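Long-range contacts in beta-galactosidase (Trichoderma reesei, PDB 3OG2), which probably catalyses the hydrolysis of terminal non-reducing beta-D-galactose residues in beta-D-galactosides, as a member of glycoside hydrolase family 35: residues L33-E38 / S574-P579; L52-L57 / E945-Y950; F408-A413 / L443-R448. One frame throughout, in Å; residues are numbered along the deposited sequence.

From the N terminus, the chain first passes residues 33-38 and then 52-57, both in the TIM-barrel region. It next enters beta-galactosidase domain 2, where interaction 3 closes a short loop between 408-413 and 443-448 and brings two antiparallel sheets together. Interaction 1 closes further on, when 574-579 of domain 3 returns to the hairpin at the start of the barrel. Interaction 2 closes last, where 945-950, in the all-beta domain near the C-terminal end of the chain, packs on 52-57. Interactions 1 and 2 therefore cross, and interaction 3 is nested inside both of their loops. No two contacts touch: the centres of interactions 2 and 3 are about 43 Å apart, on opposite sides of the chain's centre.

Interaction 1. Residues L33-E38 / S574-P579; sequences LFVHGE and SSLMNP
A carboxylate gripped by two backbone N-H groups, backed by a small apolar contact, joins Glu38, at the start of strand 38-47 in the TIM barrel, to Leu576 and Met577 in a domain 3 loop between strands 558-559 and 583-585. The Glu38 side chain is fully extended, its CG anti to the backbone N (chi1 180°), and this reach brings the carboxylate up to two successive peptide N-H groups. Its OE1 accepts a hydrogen bond from Leu576 N at 2.9 Å through the syn lone pair, nearly straight at 172°. OE2 accepts one from Met577 N, also at 2.9 Å, but this donor comes from above the carboxylate plane. One bond to each oxygen fixes the rotation of the group, and the paired N-H dipoles would probably favour its charged form. Ser575 CB lies 3.5 Å from Glu38 OE2, while the Ser575 OG turns back to Met577 O within the loop, at 2.8 Å. Beside these bonds, Leu576 CD1 meets Val35 CB at 3.8 Å, the two side chains crossing at about a right angle; Val40 and Tyr110 extend this apolar patch. Val35 and Glu38 are themselves joined by two backbone hydrogen bonds around His36 and Gly37. Residues Val35 to Glu38 form the type I' turn of a two-residue beta-hairpin between strands 33-35 and 38-47, the second of which runs on into the barrel sheet; the domain 3 loop docks on this turn.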
ATOM      1  N   LEU A  33     -14.222   1.102 -19.759  1.00  8.46           N
ATOM      2  CA  LEU A  33     -14.124   2.555 -19.813  1.00  8.38           C
ATOM      3  C   LEU A  33     -13.620   3.010 -21.155  1.00  9.00           C
ATOM      4  O   LEU A  33     -12.906   2.302 -21.888  1.00  9.79           O
ATOM      5  CB  LEU A  33     -13.155   2.931 -18.662  1.00 11.01           C
ATOM      6  CG  LEU A  33     -13.440   4.181 -17.909  1.00 12.77           C
ATOM      7  CD1 LEU A  33     -14.737   4.005 -17.098  1.00 12.12           C
ATOM      8  CD2 LEU A  33     -12.298   4.536 -17.004  1.00 11.49           C
ATOM      9  N   PHE A  34     -13.940   4.243 -21.468  1.00 10.06           N
ATOM     10  CA  PHE A  34     -13.328   4.998 -22.559  1.00 10.08           C
ATOM     11  C   PHE A  34     -12.735   6.267 -21.975  1.00  9.64           C
ATOM     12  O   PHE A  34     -13.427   6.950 -21.172  1.00 12.47           O
ATOM     13  CB  PHE A  34     -14.367   5.398 -23.603  1.00 11.22           C
ATOM     14  CG  PHE A  34     -15.039   4.321 -24.428  1.00 11.31           C
ATOM     15  CD1 PHE A  34     -15.899   3.417 -23.837  1.00 11.86           C
ATOM     16  CD2 PHE A  34     -14.804   4.229 -25.800  1.00 12.51           C
ATOM     17  CE1 PHE A  34     -16.537   2.410 -24.564  1.00 13.89           C
ATOM     18  CE2 PHE A  34     -15.502   3.254 -26.525  1.00 13.49           C
ATOM     19  CZ  PHE A  34     -16.393   2.391 -25.945  1.00 14.08           C
ATOM     20  N   VAL A  35     -11.516   6.596 -22.338  1.00  9.42           N
ATOM     21  CA  VAL A  35     -10.883   7.826 -21.910  1.00  9.51           C
ATOM     22  C   VAL A  35     -10.531   8.601 -23.180  1.00 10.81           C
ATOM     23  O   VAL A  35      -9.796   8.072 -24.038  1.00 11.46           O
ATOM     24  CB  VAL A  35      -9.653   7.528 -21.001  1.00 10.60           C
ATOM     25  CG1 VAL A  35      -8.941   8.876 -20.685  1.00 13.08           C
ATOM     26  CG2 VAL A  35     -10.011   6.789 -19.731  1.00 11.21           C
ATOM     27  N   HIS A  36     -11.063   9.816 -23.332  1.00 11.33           N
ATOM     28  CA  HIS A  36     -10.903  10.581 -24.557  1.00 12.90           C
ATOM     29  C   HIS A  36     -11.314   9.721 -25.764  1.00 13.58           C
ATOM     30  O   HIS A  36     -10.729   9.821 -26.837  1.00 16.95           O
ATOM     31  CB  HIS A  36      -9.475  11.091 -24.714  1.00 14.44           C
ATOM     32  CG  HIS A  36      -8.985  12.079 -23.703  1.00 16.74           C
ATOM     33  ND1 HIS A  36      -9.565  13.327 -23.573  1.00 20.59           N
ATOM     34  CD2 HIS A  36      -8.000  12.098 -22.772  1.00 21.79           C
ATOM     35  CE1 HIS A  36      -8.962  14.049 -22.625  1.00 24.17           C
ATOM     36  NE2 HIS A  36      -7.998  13.316 -22.119  1.00 24.81           N
ATOM     37  N   GLY A  37     -12.361   8.895 -25.602  1.00 13.01           N
ATOM     38  CA  GLY A  37     -12.895   8.175 -26.756  1.00 15.00           C
ATOM     39  C   GLY A  37     -12.151   6.884 -27.025  1.00 14.22           C
ATOM     40  O   GLY A  37     -12.563   6.182 -27.985  1.00 14.89           O
ATOM     41  N   GLU A  38     -11.147   6.517 -26.258  1.00 10.67           N
ATOM     42  CA  GLU A  38     -10.340   5.342 -26.495  1.00 10.38           C
ATOM     43  C   GLU A  38     -10.725   4.273 -25.483  1.00 10.02           C
ATOM     44  O   GLU A  38     -10.666   4.557 -24.273  1.00 10.32           O
ATOM     45  CB  GLU A  38      -8.838   5.694 -26.308  1.00 12.53           C
ATOM     46  CG  GLU A  38      -7.936   4.485 -26.536  1.00 13.98           C
ATOM     47  CD  GLU A  38      -6.481   4.697 -26.183  1.00 12.92           C
ATOM     48  OE1 GLU A  38      -6.094   5.710 -25.566  1.00 14.78           O
ATOM     49  OE2 GLU A  38      -5.664   3.816 -26.579  1.00 13.32           O
ATOM     50  N   SER A 574       1.183   8.621 -26.659  1.00 10.12           N
ATOM     51  CA  SER A 574       0.359   8.789 -27.867  1.00 10.46           C
ATOM     52  C   SER A 574      -1.056   8.248 -27.686  1.00 11.30           C
ATOM     53  O   SER A 574      -1.964   8.678 -28.412  1.00 13.71           O
ATOM     54  CB  SER A 574       1.001   8.134 -29.069  1.00 10.32           C
ATOM     55  OG  SER A 574       1.107   6.723 -28.815  1.00 10.68           O
ATOM     56  N   SER A 575      -1.217   7.346 -26.748  1.00 10.61           N
ATOM     57  CA  SER A 575      -2.515   6.669 -26.511  1.00 10.99           C
ATOM     58  C   SER A 575      -2.338   5.853 -25.234  1.00 10.50           C
ATOM     59  O   SER A 575      -1.192   5.657 -24.794  1.00 11.59           O
ATOM     60  CB  SER A 575      -2.935   5.791 -27.697  1.00 12.16           C
ATOM     61  OG  SER A 575      -1.947   4.824 -27.985  1.00 13.76           O
ATOM     62  N   LEU A 576      -3.411   5.336 -24.639  1.00 11.07           N
ATOM     63  CA  LEU A 576      -3.265   4.462 -23.478  1.00 10.71           C
ATOM     64  C   LEU A 576      -2.983   3.015 -23.873  1.00  9.31           C
ATOM     65  O   LEU A 576      -2.166   2.361 -23.195  1.00 10.31           O
ATOM     66  CB  LEU A 576      -4.577   4.445 -22.641  1.00 12.42           C
ATOM     67  CG  LEU A 576      -4.847   5.765 -21.904  1.00 16.81           C
ATOM     68  CD1 LEU A 576      -6.259   5.849 -21.395  1.00 21.06           C
ATOM     69  CD2 LEU A 576      -3.829   5.867 -20.786  1.00 37.49           C
ATOM     70  N   MET A 577      -3.615   2.533 -24.957  1.00  8.84           N
ATOM     71  CA  MET A 577      -3.395   1.176 -25.434  1.00  8.96           C
ATOM     72  C   MET A 577      -2.475   1.248 -26.654  1.00  8.47           C
ATOM     73  O   MET A 577      -2.591   2.182 -27.471  1.00 10.02           O
ATOM     74  CB  MET A 577      -4.704   0.514 -25.856  1.00 10.49           C
ATOM     75  CG  MET A 577      -5.751   0.467 -24.754  1.00 10.25           C
ATOM     76  SD  MET A 577      -5.337  -0.556 -23.338  1.00 12.13           S
ATOM     77  CE  MET A 577      -5.592  -2.173 -24.129  1.00 16.46           C
ATOM     78  N   ASN A 578      -1.572   0.289 -26.805  1.00  9.06           N
ATOM     79  CA  ASN A 578      -0.617   0.345 -27.951  1.00  8.37           C
ATOM     80  C   ASN A 578       0.093   1.691 -28.083  1.00  9.07           C
ATOM     81  O   ASN A 578       0.225   2.234 -29.206  1.00 10.01           O
ATOM     82  CB  ASN A 578      -1.296  -0.012 -29.271  1.00  9.08           C
ATOM     83  CG  ASN A 578      -1.867  -1.426 -29.159  1.00 10.57           C
ATOM     84  OD1 ASN A 578      -3.088  -1.565 -29.236  1.00 23.80           O
ATOM     85  ND2 ASN A 578      -1.062  -2.446 -28.997  1.00 10.52           N
ATOM     86  N   PRO A 579       0.626   2.247 -27.009  1.00  8.36           N
ATOM     87  CA  PRO A 579       1.283   3.557 -27.148  1.00  8.81           C
ATOM     88  C   PRO A 579       2.603   3.451 -27.891  1.00  8.58           C
ATOM     89  O   PRO A 579       3.289   2.402 -27.922  1.00  9.68           O
ATOM     90  CB  PRO A 579       1.632   3.911 -25.697  1.00  9.55           C
ATOM     91  CG  PRO A 579       1.849   2.549 -25.052  1.00 10.32           C
ATOM     92  CD  PRO A 579       0.736   1.737 -25.639  1.00  9.60           C
TER

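Interaction 2. Residues L52-L57 / E945-Y950; sequences LPVPSL and EGILDY
Two irregular loops meet most closely at Val54 and Gly946, whose CA atoms are 5.7 Å apart, with no hydrogen bond between the segments. An inverse gamma turn centred on Pro53 brings Val54 round to face the 945-950 loop, and both its methyl groups lie near Glu945 O. CG1, anti to the backbone N (chi1 180°), is 3.7 Å from Glu945 O and also rests against the CA of Gly946, where a beta carbon would collide with it. CG2 also meets Ile947 CG1 at 3.8 Å, the side chains slanting across each other. Further out, Ile947 CD1 touches the Pro53 ring at CG, 4.1 Å away, and approaches Pro53 O; Tyr928 lies against both residues. From the other end of the loop, Leu57 CD1 comes to 3.4 Å from Glu945 O, so that methyl groups of two residues cluster about this one carbonyl. The Glu945 carboxylate is engaged elsewhere, in a salt bridge with Arg985. Pro53 O and Glu945 O are both buried by the contact and have no polar partner in the model. Barrel and all-beta domain are thus joined here by van der Waals contact and apolar burial, at the likely price of two desolvated carbonyls.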
ATOM      1  N   LEU A  52       3.154   8.049   2.959  1.00  7.37           N
ATOM      2  CA  LEU A  52       4.484   8.411   2.460  1.00  7.93           C
ATOM      3  C   LEU A  52       4.567   9.934   2.503  1.00  7.41           C
ATOM      4  O   LEU A  52       4.250  10.590   1.491  1.00  8.55           O
ATOM      5  CB  LEU A  52       4.721   7.858   1.036  1.00  7.68           C
ATOM      6  CG  LEU A  52       6.107   8.202   0.466  1.00  9.25           C
ATOM      7  CD1 LEU A  52       7.231   7.716   1.333  1.00 12.82           C
ATOM      8  CD2 LEU A  52       6.225   7.604  -0.937  1.00 11.41           C
ATOM      9  N   PRO A  53       4.913  10.503   3.652  1.00  7.48           N
ATOM     10  CA  PRO A  53       4.870  11.972   3.823  1.00  7.99           C
ATOM     11  C   PRO A  53       6.121  12.627   3.283  1.00  9.08           C
ATOM     12  O   PRO A  53       6.739  13.484   3.951  1.00 10.94           O
ATOM     13  CB  PRO A  53       4.741  12.106   5.343  1.00 10.39           C
ATOM     14  CG  PRO A  53       5.565  10.939   5.875  1.00  9.54           C
ATOM     15  CD  PRO A  53       5.265   9.802   4.890  1.00  8.19           C
ATOM     16  N   VAL A  54       6.469  12.261   2.057  1.00  8.30           N
ATOM     17  CA  VAL A  54       7.660  12.843   1.378  1.00  8.46           C
ATOM     18  C   VAL A  54       7.202  13.173  -0.026  1.00  7.52           C
ATOM     19  O   VAL A  54       7.196  12.291  -0.918  1.00  8.23           O
ATOM     20  CB  VAL A  54       8.819  11.870   1.318  1.00  8.31           C
ATOM     21  CG1 VAL A  54      10.036  12.500   0.598  1.00  9.29           C
ATOM     22  CG2 VAL A  54       9.248  11.423   2.724  1.00 10.78           C
ATOM     23  N   PRO A  55       6.767  14.405  -0.240  1.00  8.03           N
ATOM     24  CA  PRO A  55       6.155  14.760  -1.515  1.00  9.80           C
ATOM     25  C   PRO A  55       7.007  14.436  -2.730  1.00  9.07           C
ATOM     26  O   PRO A  55       6.451  14.007  -3.774  1.00 10.03           O
ATOM     27  CB  PRO A  55       5.945  16.280  -1.391  1.00 12.29           C
ATOM     28  CG  PRO A  55       5.834  16.543   0.064  1.00 12.62           C
ATOM     29  CD  PRO A  55       6.676  15.497   0.758  1.00 10.08           C
ATOM     30  N   SER A  56       8.321  14.621  -2.599  1.00  8.79           N
ATOM     31  CA  SER A  56       9.172  14.369  -3.788  1.00 10.24           C
ATOM     32  C   SER A  56       9.410  12.894  -4.091  1.00  9.77           C
ATOM     33  O   SER A  56      10.047  12.566  -5.113  1.00 13.12           O
ATOM     34  CB  SER A  56      10.496  15.156  -3.631  1.00 14.15           C
ATOM     35  OG  SER A  56      11.119  14.735  -2.426  1.00 14.06           O
ATOM     36  N   LEU A  57       8.889  11.968  -3.254  1.00  8.76           N
ATOM     37  CA  LEU A  57       8.969  10.547  -3.582  1.00  8.55           C
ATOM     38  C   LEU A  57       7.712  10.013  -4.252  1.00  8.15           C
ATOM     39  O   LEU A  57       7.744   8.873  -4.725  1.00  8.40           O
ATOM     40  CB  LEU A  57       9.230   9.729  -2.291  1.00  8.98           C
ATOM     41  CG  LEU A  57      10.718   9.763  -1.892  1.00  9.01           C
ATOM     42  CD1 LEU A  57      10.854   9.056  -0.541  1.00 10.09           C
ATOM     43  CD2 LEU A  57      11.608   9.104  -2.952  1.00 10.72           C
ATOM     44  N   GLU A 945      14.292   8.434   2.960  1.00  9.23           N
ATOM     45  CA  GLU A 945      14.961   9.657   2.577  1.00  9.74           C
ATOM     46  C   GLU A 945      13.930  10.753   2.377  1.00  9.94           C
ATOM     47  O   GLU A 945      12.868  10.474   1.820  1.00 10.77           O
ATOM     48  CB  GLU A 945      15.741   9.401   1.265  1.00 11.14           C
ATOM     49  CG  GLU A 945      16.633  10.575   0.871  1.00 12.03           C
ATOM     50  CD  GLU A 945      17.374  10.281  -0.408  1.00 12.19           C
ATOM     51  OE1 GLU A 945      17.576   9.082  -0.748  1.00 14.07           O
ATOM     52  OE2 GLU A 945      17.782  11.247  -1.089  1.00 14.70           O
ATOM     53  N   GLY A 946      14.201  11.968   2.855  1.00  9.88           N
ATOM     54  CA  GLY A 946      13.154  13.006   2.821  1.00 10.41           C
ATOM     55  C   GLY A 946      12.783  13.286   4.246  1.00  8.54           C
ATOM     56  O   GLY A 946      12.856  14.423   4.739  1.00 11.08           O
ATOM     57  N   ILE A 947      12.395  12.265   4.996  1.00  8.92           N
ATOM     58  CA  ILE A 947      12.254  12.353   6.440  1.00  9.55           C
ATOM     59  C   ILE A 947      13.685  12.356   7.051  1.00  9.55           C
ATOM     60  O   ILE A 947      13.960  13.244   7.855  1.00 10.05           O
ATOM     61  CB  ILE A 947      11.382  11.240   7.023  1.00  8.92           C
ATOM     62  CG1 ILE A 947       9.938  11.298   6.496  1.00  9.11           C
ATOM     63  CG2 ILE A 947      11.394  11.332   8.551  1.00  9.78           C
ATOM     64  CD1 ILE A 947       9.190  12.598   6.800  1.00 11.74           C
ATOM     65  N   LEU A 948      14.506  11.419   6.606  1.00 10.21           N
ATOM     66  CA  LEU A 948      15.939  11.556   6.906  1.00 10.06           C
ATOM     67  C   LEU A 948      16.637  12.493   5.933  1.00 10.79           C
ATOM     68  O   LEU A 948      16.325  12.481   4.724  1.00 11.93           O
ATOM     69  CB  LEU A 948      16.587  10.183   6.756  1.00 11.40           C
ATOM     70  CG  LEU A 948      16.400   9.228   7.926  1.00 11.19           C
ATOM     71  CD1 LEU A 948      16.735   7.801   7.530  1.00 13.21           C
ATOM     72  CD2 LEU A 948      17.280   9.643   9.130  1.00 12.54           C
ATOM     73  N   ASP A 949      17.607  13.270   6.384  1.00 11.57           N
ATOM     74  CA  ASP A 949      18.460  14.125   5.604  1.00 11.78           C
ATOM     75  C   ASP A 949      19.761  13.365   5.390  1.00 11.13           C
ATOM     76  O   ASP A 949      20.528  13.124   6.339  1.00 12.11           O
ATOM     77  CB  ASP A 949      18.662  15.461   6.346  1.00 14.72           C
ATOM     78  CG  ASP A 949      19.497  16.443   5.546  1.00 16.05           C
ATOM     79  OD1 ASP A 949      20.138  16.046   4.549  1.00 16.16           O
ATOM     80  OD2 ASP A 949      19.581  17.649   5.931  1.00 21.12           O
ATOM     81  N   TYR A 950      20.026  12.931   4.166  1.00 11.52           N
ATOM     82  CA  TYR A 950      21.190  12.122   3.863  1.00 12.39           C
ATOM     83  C   TYR A 950      22.454  12.946   3.748  1.00 12.74           C
ATOM     84  O   TYR A 950      23.544  12.404   3.560  1.00 16.68           O
ATOM     85  CB  TYR A 950      20.978  11.344   2.533  1.00 13.01           C
ATOM     86  CG  TYR A 950      20.150  10.089   2.733  1.00 11.77           C
ATOM     87  CD1 TYR A 950      19.124   9.979   3.678  1.00 12.24           C
ATOM     88  CD2 TYR A 950      20.387   8.989   1.913  1.00 13.12           C
ATOM     89  CE1 TYR A 950      18.396   8.793   3.793  1.00 11.25           C
ATOM     90  CE2 TYR A 950      19.687   7.801   2.025  1.00 13.72           C
ATOM     91  CZ  TYR A 950      18.683   7.730   2.980  1.00 11.03           C
ATOM     92  OH  TYR A 950      17.992   6.559   3.075  1.00 12.90           O
TER

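Interaction 3. Residues F408-A413 / L443-R448; sequences FVVRHA and LTLTGR
His412 and Leu445 face each other with CA atoms 7.6 Å apart, where strands 408-412 and 443-445 pass at an axis distance of 8.9 Å and an angle of 60°. The imidazole points its NE2 edge at the bend beyond strand 443-445 while one face lies against Leu445. With CG anti to the carbonyl carbon (chi1 -68°), the ring reaches that bend and gives its NE2 hydrogen to Thr446 O at 2.8 Å. This bond is nearly straight (168°) and lies in the ring plane, yet it enters well above the plane of the carbonyl. Leu445 CD2 sits almost over the ring centre, 3.6 Å from the centroid of His412, a CH-pi contact. The same methyl also presses on the backbone, 3.5 Å from His412 N, and makes a looser contact with Val410 CG1. The strands belong to separate antiparallel sheets of domain 2, 443-445 pairing with 421-427 and 406-412 lying between 394-400 and 450-459, so the imidazole and leucine form part of the packing between the two sheets. With an alanine in place of His412, Thr446 O would probably lose this donor and Leu445 CD2 would be left facing a gap. Past the bend the chain reaches Arg448, whose side chain turns away from His412 to bond with Ser416 O and make a cation-pi contact with Trp252, beside an attached N-acetylglucosamine.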
ATOM      1  N   PHE A 408      -7.403 -17.616 -24.259  1.00  8.83           N
ATOM      2  CA  PHE A 408      -7.745 -18.837 -23.517  1.00  8.18           C
ATOM      3  C   PHE A 408      -6.895 -18.885 -22.270  1.00  8.72           C
ATOM      4  O   PHE A 408      -5.658 -18.936 -22.364  1.00  9.80           O
ATOM      5  CB  PHE A 408      -7.474 -20.096 -24.357  1.00  9.78           C
ATOM      6  CG  PHE A 408      -8.253 -20.036 -25.671  1.00  9.43           C
ATOM      7  CD1 PHE A 408      -7.725 -19.397 -26.778  1.00 10.44           C
ATOM      8  CD2 PHE A 408      -9.545 -20.590 -25.692  1.00 10.95           C
ATOM      9  CE1 PHE A 408      -8.470 -19.303 -27.919  1.00 11.93           C
ATOM     10  CE2 PHE A 408     -10.293 -20.493 -26.871  1.00 11.58           C
ATOM     11  CZ  PHE A 408      -9.755 -19.812 -27.944  1.00 12.15           C
ATOM     12  N   VAL A 409      -7.549 -18.816 -21.119  1.00  8.62           N
ATOM     13  CA  VAL A 409      -6.800 -18.842 -19.870  1.00  8.15           C
ATOM     14  C   VAL A 409      -6.745 -20.282 -19.369  1.00  8.20           C
ATOM     15  O   VAL A 409      -7.795 -20.912 -19.104  1.00  9.80           O
ATOM     16  CB  VAL A 409      -7.457 -17.905 -18.822  1.00  8.92           C
ATOM     17  CG1 VAL A 409      -6.623 -17.981 -17.522  1.00 10.28           C
ATOM     18  CG2 VAL A 409      -7.572 -16.507 -19.391  1.00 10.14           C
ATOM     19  N   VAL A 410      -5.542 -20.801 -19.235  1.00  9.25           N
ATOM     20  CA  VAL A 410      -5.317 -22.192 -18.857  1.00  8.58           C
ATOM     21  C   VAL A 410      -4.784 -22.267 -17.439  1.00  8.88           C
ATOM     22  O   VAL A 410      -3.867 -21.516 -17.076  1.00  9.66           O
ATOM     23  CB  VAL A 410      -4.292 -22.829 -19.831  1.00 10.34           C
ATOM     24  CG1 VAL A 410      -4.106 -24.305 -19.500  1.00 14.47           C
ATOM     25  CG2 VAL A 410      -4.673 -22.606 -21.302  1.00 12.18           C
ATOM     26  N   ARG A 411      -5.363 -23.146 -16.603  1.00  9.49           N
ATOM     27  CA  ARG A 411      -4.861 -23.355 -15.252  1.00  9.68           C
ATOM     28  C   ARG A 411      -4.945 -24.845 -14.954  1.00  9.45           C
ATOM     29  O   ARG A 411      -5.630 -25.616 -15.647  1.00 10.65           O
ATOM     30  CB  ARG A 411      -5.666 -22.545 -14.217  1.00 10.05           C
ATOM     31  CG  ARG A 411      -7.135 -22.936 -14.157  1.00 11.12           C
ATOM     32  CD  ARG A 411      -7.746 -22.344 -12.902  1.00 13.23           C
ATOM     33  NE  ARG A 411      -9.180 -22.474 -12.753  1.00 13.08           N
ATOM     34  CZ  ARG A 411      -9.735 -23.572 -12.235  1.00 13.38           C
ATOM     35  NH1 ARG A 411      -9.022 -24.631 -11.855  1.00 13.88           N
ATOM     36  NH2 ARG A 411     -11.071 -23.576 -12.101  1.00 17.51           N
ATOM     37  N   HIS A 412      -4.274 -25.260 -13.883  1.00 10.34           N
ATOM     38  CA  HIS A 412      -4.516 -26.629 -13.411  1.00 10.68           C
ATOM     39  C   HIS A 412      -5.956 -26.764 -12.920  1.00 11.69           C
ATOM     40  O   HIS A 412      -6.527 -25.864 -12.298  1.00 12.11           O
ATOM     41  CB  HIS A 412      -3.569 -26.953 -12.251  1.00 10.86           C
ATOM     42  CG  HIS A 412      -2.131 -27.046 -12.675  1.00 10.86           C
ATOM     43  ND1 HIS A 412      -1.598 -28.165 -13.256  1.00 12.82           N
ATOM     44  CD2 HIS A 412      -1.110 -26.150 -12.599  1.00 11.10           C
ATOM     45  CE1 HIS A 412      -0.313 -27.984 -13.525  1.00 11.68           C
ATOM     46  NE2 HIS A 412      -0.002 -26.753 -13.127  1.00 12.45           N
ATOM     47  N   ALA A 413      -6.555 -27.930 -13.144  1.00 11.90           N
ATOM     48  CA  ALA A 413      -7.921 -28.152 -12.699  1.00 14.05           C
ATOM     49  C   ALA A 413      -8.082 -28.006 -11.191  1.00 14.59           C
ATOM     50  O   ALA A 413      -9.064 -27.443 -10.716  1.00 15.89           O
ATOM     51  CB  ALA A 413      -8.382 -29.572 -13.085  1.00 15.11           C
ATOM     52  N   LEU A 443       2.743 -29.150 -24.779  1.00 10.78           N
ATOM     53  CA  LEU A 443       2.898 -28.016 -23.892  1.00 10.74           C
ATOM     54  C   LEU A 443       3.023 -28.459 -22.451  1.00 10.54           C
ATOM     55  O   LEU A 443       2.568 -29.561 -22.097  1.00 12.89           O
ATOM     56  CB  LEU A 443       1.650 -27.134 -23.994  1.00 11.56           C
ATOM     57  CG  LEU A 443       1.341 -26.730 -25.440  1.00 11.00           C
ATOM     58  CD1 LEU A 443       0.002 -26.005 -25.496  1.00 14.30           C
ATOM     59  CD2 LEU A 443       2.414 -25.892 -26.117  1.00 13.59           C
ATOM     60  N   THR A 444       3.590 -27.597 -21.621  1.00 10.54           N
ATOM     61  CA  THR A 444       3.807 -27.870 -20.208  1.00 11.83           C
ATOM     62  C   THR A 444       3.194 -26.754 -19.387  1.00 10.64           C
ATOM     63  O   THR A 444       3.366 -25.568 -19.700  1.00 12.03           O
ATOM     64  CB  THR A 444       5.350 -27.908 -19.899  1.00 14.53           C
ATOM     65  OG1 THR A 444       5.911 -29.012 -20.636  1.00 18.50           O
ATOM     66  CG2 THR A 444       5.632 -28.141 -18.419  1.00 21.54           C
ATOM     67  N   LEU A 445       2.492 -27.130 -18.332  1.00 11.28           N
ATOM     68  CA  LEU A 445       2.005 -26.164 -17.316  1.00 11.73           C
ATOM     69  C   LEU A 445       2.659 -26.607 -16.007  1.00 11.43           C
ATOM     70  O   LEU A 445       2.282 -27.679 -15.468  1.00 13.13           O
ATOM     71  CB  LEU A 445       0.471 -26.108 -17.260  1.00 13.38           C
ATOM     72  CG  LEU A 445      -0.028 -24.964 -16.348  1.00 11.88           C
ATOM     73  CD1 LEU A 445       0.169 -23.628 -17.019  1.00 13.30           C
ATOM     74  CD2 LEU A 445      -1.491 -25.196 -15.993  1.00 14.73           C
ATOM     75  N   THR A 446       3.631 -25.883 -15.494  1.00 11.01           N
ATOM     76  CA  THR A 446       4.324 -26.273 -14.253  1.00 11.32           C
ATOM     77  C   THR A 446       3.523 -25.828 -13.045  1.00 10.57           C
ATOM     78  O   THR A 446       2.394 -25.270 -13.194  1.00 11.83           O
ATOM     79  CB  THR A 446       5.758 -25.701 -14.243  1.00 13.03           C
ATOM     80  OG1 THR A 446       5.718 -24.266 -14.216  1.00 13.33           O
ATOM     81  CG2 THR A 446       6.502 -26.122 -15.513  1.00 14.58           C
ATOM     82  N   GLY A 447       3.995 -26.076 -11.842  1.00 10.90           N
ATOM     83  CA  GLY A 447       3.197 -25.858 -10.657  1.00 12.01           C
ATOM     84  C   GLY A 447       2.792 -24.400 -10.445  1.00 11.00           C
ATOM     85  O   GLY A 447       3.600 -23.490 -10.654  1.00 11.75           O
ATOM     86  N   ARG A 448       1.545 -24.221 -10.030  1.00 10.99           N
ATOM     87  CA  ARG A 448       1.012 -22.855  -9.732  1.00  9.86           C
ATOM     88  C   ARG A 448       1.366 -21.862 -10.811  1.00  8.74           C
ATOM     89  O   ARG A 448       1.797 -20.730 -10.565  1.00 10.43           O
ATOM     90  CB  ARG A 448       1.476 -22.413  -8.342  1.00 10.98           C
ATOM     91  CG  ARG A 448       0.734 -23.278  -7.329  1.00 10.72           C
ATOM     92  CD  ARG A 448       1.047 -22.904  -5.898  1.00 11.37           C
ATOM     93  NE  ARG A 448       0.254 -23.757  -5.016  1.00 10.94           N
ATOM     94  CZ  ARG A 448       0.260 -23.696  -3.694  1.00 11.25           C
ATOM     95  NH1 ARG A 448       1.009 -22.799  -3.065  1.00 12.25           N
ATOM     96  NH2 ARG A 448      -0.502 -24.553  -3.019  1.00 12.14           N
TER